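Local coordinates for 5' nucleotidase family protein (Staphylococcus aureus subsp. aureus, PDB 4Q7F), which belongs to the 5'-nucleotidase family and carries a calcineurin-like phosphoesterase domain that holds a magnesium and a manganese ion, at residues 207-215 / 252-263. Numbering follows the deposited sequence.
With MG (magnesium ion), chain B.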
loop_
_atom_site.group_PDB
_atom_site.type_symbol
_atom_site.label_atom_id
_atom_site.label_comp_id
_atom_site.label_asym_id
_atom_site.label_seq_id
_atom_site.Cartn_x
_atom_site.Cartn_y
_atom_site.Cartn_z
ATOM N N HIS A 207 -5.651 3.614 10.484
ATOM C CA HIS A 207 -5.092 3.075 9.290
ATOM C C HIS A 207 -3.573 3.163 9.459
ATOM O O HIS A 207 -2.956 4.095 9.001
ATOM C CB HIS A 207 -5.484 3.800 8.033
ATOM C CG HIS A 207 -4.982 3.096 6.822
ATOM N ND1 HIS A 207 -5.686 2.083 6.225
ATOM C CD2 HIS A 207 -3.792 3.154 6.184
ATOM C CE1 HIS A 207 -4.989 1.596 5.219
ATOM N NE2 HIS A 207 -3.836 2.224 5.177
ATOM N N GLY A 208 -3.029 2.195 10.182
ATOM C CA GLY A 208 -1.617 2.102 10.476
ATOM C C GLY A 208 -1.480 0.795 11.233
ATOM O O GLY A 208 -2.507 0.154 11.565
ATOM N N GLY A 209 -0.247 0.405 11.529
ATOM C CA GLY A 209 0.003 -0.863 12.209
ATOM C C GLY A 209 0.905 -0.819 13.428
ATOM O O GLY A 209 0.945 0.179 14.163
ATOM N N PHE A 210 1.648 -1.907 13.622
ATOM C CA PHE A 210 2.482 -2.078 14.792
ATOM C C PHE A 210 3.956 -2.074 14.446
ATOM O O PHE A 210 4.410 -2.818 13.569
ATOM C CB PHE A 210 2.096 -3.366 15.518
ATOM C CG PHE A 210 0.638 -3.426 15.852
ATOM C CD1 PHE A 210 0.113 -2.582 16.818
ATOM C CD2 PHE A 210 -0.217 -4.256 15.153
ATOM C CE1 PHE A 210 -1.240 -2.595 17.110
ATOM C CE2 PHE A 210 -1.584 -4.275 15.442
ATOM C CZ PHE A 210 -2.092 -3.440 16.419
ATOM N N GLU A 211 4.674 -1.221 15.170
ATOM C CA GLU A 211 6.108 -1.009 14.999
ATOM C C GLU A 211 6.938 -1.906 15.930
ATOM O O GLU A 211 8.170 -2.006 15.782
ATOM C CB GLU A 211 6.442 0.468 15.218
ATOM C CG GLU A 211 6.381 0.996 16.656
ATOM C CD GLU A 211 4.988 1.195 17.228
ATOM O OE1 GLU A 211 4.011 0.625 16.700
ATOM O OE2 GLU A 211 4.880 1.925 18.242
ATOM N N LYS A 212 6.260 -2.532 16.891
ATOM C CA LYS A 212 6.874 -3.485 17.822
ATOM C C LYS A 212 5.970 -4.702 17.915
ATOM O O LYS A 212 4.764 -4.604 17.668
ATOM C CB LYS A 212 7.044 -2.876 19.207
ATOM C CG LYS A 212 8.114 -1.809 19.284
ATOM C CD LYS A 212 8.130 -1.156 20.653
ATOM C CE LYS A 212 9.206 -0.098 20.742
ATOM N NZ LYS A 212 9.199 0.547 22.079
ATOM N N ASP A 213 6.562 -5.848 18.252
ATOM C CA ASP A 213 5.815 -7.101 18.410
ATOM C C ASP A 213 4.885 -6.938 19.603
ATOM O O ASP A 213 5.329 -6.544 20.672
ATOM C CB ASP A 213 6.791 -8.256 18.650
ATOM C CG ASP A 213 6.089 -9.560 18.960
ATOM O OD1 ASP A 213 5.288 -10.029 18.131
ATOM O OD2 ASP A 213 6.356 -10.125 20.035
ATOM N N LEU A 214 3.595 -7.225 19.419
ATOM C CA LEU A 214 2.616 -7.052 20.488
ATOM C C LEU A 214 2.928 -7.821 21.782
ATOM O O LEU A 214 2.701 -7.307 22.865
ATOM C CB LEU A 214 1.203 -7.399 19.993
ATOM C CG LEU A 214 0.596 -6.420 18.985
ATOM C CD1 LEU A 214 -0.628 -6.999 18.314
ATOM C CD2 LEU A 214 0.251 -5.096 19.647
ATOM N N GLU A 215 3.454 -9.033 21.669
ATOM C CA GLU A 215 3.752 -9.845 22.852
ATOM C C GLU A 215 5.041 -9.436 23.573
ATOM O O GLU A 215 5.043 -9.246 24.792
ATOM C CB GLU A 215 3.790 -11.336 22.460
ATOM C CG GLU A 215 3.998 -12.324 23.611
ATOM C CD GLU A 215 5.450 -12.497 24.031
ATOM O OE1 GLU A 215 6.352 -12.363 23.173
ATOM O OE2 GLU A 215 5.697 -12.813 25.219
ATOM N N ILE A 252 -4.150 -10.126 12.074
ATOM C CA ILE A 252 -4.041 -10.095 13.518
ATOM C C ILE A 252 -5.409 -10.030 14.156
ATOM O O ILE A 252 -6.261 -9.291 13.688
ATOM C CB ILE A 252 -3.252 -8.835 13.951
ATOM C CG1 ILE A 252 -1.808 -8.934 13.444
ATOM C CG2 ILE A 252 -3.254 -8.672 15.463
ATOM C CD1 ILE A 252 -0.999 -7.684 13.685
ATOM N N ALA A 253 -5.598 -10.809 15.218
ATOM C CA ALA A 253 -6.829 -10.825 15.998
ATOM C C ALA A 253 -6.474 -11.450 17.325
ATOM O O ALA A 253 -6.418 -12.678 17.450
ATOM C CB ALA A 253 -7.924 -11.630 15.315
ATOM N N GLU A 254 -6.230 -10.602 18.316
ATOM C CA GLU A 254 -5.817 -11.066 19.622
ATOM C C GLU A 254 -6.151 -9.998 20.642
ATOM O O GLU A 254 -6.774 -8.986 20.311
ATOM C CB GLU A 254 -4.313 -11.356 19.589
ATOM C CG GLU A 254 -3.439 -10.136 19.372
ATOM C CD GLU A 254 -1.992 -10.501 19.070
ATOM O OE1 GLU A 254 -1.112 -10.191 19.898
ATOM O OE2 GLU A 254 -1.737 -11.123 18.016
ATOM N N ARG A 255 -5.732 -10.225 21.879
ATOM C CA ARG A 255 -6.004 -9.306 22.968
ATOM C C ARG A 255 -4.705 -8.656 23.434
ATOM O O ARG A 255 -3.673 -9.320 23.495
ATOM C CB ARG A 255 -6.627 -10.085 24.141
ATOM C CG ARG A 255 -7.682 -11.109 23.719
ATOM C CD ARG A 255 -8.956 -10.482 23.175
ATOM N NE ARG A 255 -9.901 -10.163 24.243
ATOM C CZ ARG A 255 -10.832 -11.004 24.700
ATOM N NH1 ARG A 255 -11.639 -10.615 25.678
ATOM N NH2 ARG A 255 -10.963 -12.230 24.188
ATOM N N PHE A 256 -4.750 -7.353 23.717
ATOM C CA PHE A 256 -3.595 -6.639 24.288
ATOM C C PHE A 256 -4.203 -6.219 25.617
ATOM O O PHE A 256 -5.017 -5.291 25.666
ATOM C CB PHE A 256 -3.144 -5.418 23.493
ATOM C CG PHE A 256 -1.914 -4.743 24.072
ATOM C CD1 PHE A 256 -2.023 -3.857 25.137
ATOM C CD2 PHE A 256 -0.654 -4.999 23.555
ATOM C CE1 PHE A 256 -0.904 -3.245 25.678
ATOM C CE2 PHE A 256 0.475 -4.380 24.080
ATOM C CZ PHE A 256 0.347 -3.499 25.146
ATOM N N LYS A 257 -3.833 -6.918 26.683
ATOM C CA LYS A 257 -4.439 -6.702 27.989
ATOM C C LYS A 257 -5.951 -6.954 27.789
ATOM O O LYS A 257 -6.318 -8.060 27.386
ATOM C CB LYS A 257 -4.071 -5.331 28.572
ATOM C CG LYS A 257 -2.583 -5.238 28.893
ATOM C CD LYS A 257 -2.184 -3.921 29.524
ATOM C CE LYS A 257 -0.694 -3.932 29.829
ATOM N NZ LYS A 257 -0.213 -2.602 30.271
ATOM N N GLN A 258 -6.821 -5.970 28.006
ATOM C CA GLN A 258 -8.276 -6.197 27.788
ATOM C C GLN A 258 -8.748 -5.716 26.418
ATOM O O GLN A 258 -9.899 -5.936 26.030
ATOM C CB GLN A 258 -9.097 -5.509 28.872
ATOM C CG GLN A 258 -8.826 -6.066 30.260
ATOM C CD GLN A 258 -9.267 -7.509 30.383
ATOM O OE1 GLN A 258 -10.448 -7.831 30.205
ATOM N NE2 GLN A 258 -8.331 -8.385 30.705
ATOM N N THR A 259 -7.850 -5.070 25.684
ATOM C CA THR A 259 -8.190 -4.509 24.382
ATOM C C THR A 259 -8.288 -5.566 23.277
ATOM O O THR A 259 -7.430 -6.432 23.176
ATOM C CB THR A 259 -7.130 -3.464 23.964
ATOM O OG1 THR A 259 -7.010 -2.457 24.980
ATOM C CG2 THR A 259 -7.518 -2.806 22.645
ATOM N N ALA A 260 -9.348 -5.501 22.468
ATOM C CA ALA A 260 -9.464 -6.383 21.319
ATOM C C ALA A 260 -8.682 -5.712 20.183
ATOM O O ALA A 260 -8.974 -4.560 19.815
ATOM C CB ALA A 260 -10.920 -6.586 20.918
ATOM N N VAL A 261 -7.687 -6.423 19.641
ATOM C CA VAL A 261 -6.832 -5.903 18.561
ATOM C C VAL A 261 -7.063 -6.666 17.254
ATOM O O VAL A 261 -7.002 -7.905 17.219
ATOM C CB VAL A 261 -5.350 -6.009 18.935
ATOM C CG1 VAL A 261 -4.490 -5.348 17.868
ATOM C CG2 VAL A 261 -5.108 -5.408 20.315
ATOM N N ILE A 262 -7.311 -5.907 16.186
ATOM C CA ILE A 262 -7.586 -6.444 14.870
ATOM C C ILE A 262 -6.807 -5.800 13.720
ATOM O O ILE A 262 -6.635 -4.562 13.661
ATOM C CB ILE A 262 -9.061 -6.186 14.500
ATOM C CG1 ILE A 262 -9.999 -7.040 15.341
ATOM C CG2 ILE A 262 -9.300 -6.463 13.016
ATOM C CD1 ILE A 262 -10.083 -8.497 14.919
ATOM N N GLN A 263 -6.347 -6.651 12.804
ATOM C CA GLN A 263 -5.759 -6.206 11.541
ATOM C C GLN A 263 -6.293 -7.253 10.564
ATOM O O GLN A 263 -5.972 -8.450 10.676
ATOM C CB GLN A 263 -4.227 -6.093 11.536
ATOM C CG GLN A 263 -3.800 -5.243 10.327
ATOM C CD GLN A 263 -2.365 -4.777 10.332
ATOM O OE1 GLN A 263 -1.660 -4.914 9.333
ATOM N NE2 GLN A 263 -1.930 -4.192 11.437
HETATM MG MG MG B . -1.818 1.885 3.633
HETATM O O HOH W 1 -0.829 -0.062 2.855
#
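Gln263 N bonds to Ile252 O at 2.8 Å, and Ile252 N returns the bond to Gln263 O. Both side chains of this hydrogen-bonded pair point toward the loop 207-215. Ile252 CD1 meets the edge of the Phe210 ring, 3.8 Å from Phe210 CD2. The Gln263 side chain runs antiparallel to Phe210, its amide plane 24° from the ring plane, with Gln263 NE2 near Phe210 CE2 and 3.9 Å from Gly209 CA. The main polar partner of this side chain is Arg250, outside both segments. A chi1 of -175° sets Val261 CG1 opposite its own N and carries it to Phe210 CZ at 3.4 Å.

Residues 252-263 form a beta hairpin with a type II' turn from Phe256 to Thr259. Its strand 251-256 is the outer strand, within this chain, of a mixed sheet of the calcineurin-like phosphoesterase domain. On the hairpin's other side, Ala260 and Ile262 touch strands 270-278 and 284-293 of the second sheet. The loop 207-215 leaves strand 201-207 and lies along the hairpin.

Leu214 continues the apolar packing toward the turn. Its CD2 lies 3.7 Å above the plane of the Phe210 ring, nearer the ring's edge than its centre, and 4.0 Å from Phe256 CD2. Leu233 of helix 229-236 touches both Phe210 and Leu214.

His207 NE2 binds the magnesium ion at 2.6 Å, in the ring plane. His207 ND1 is hydrogen-bonded to Asn70 O, which steadies the ring.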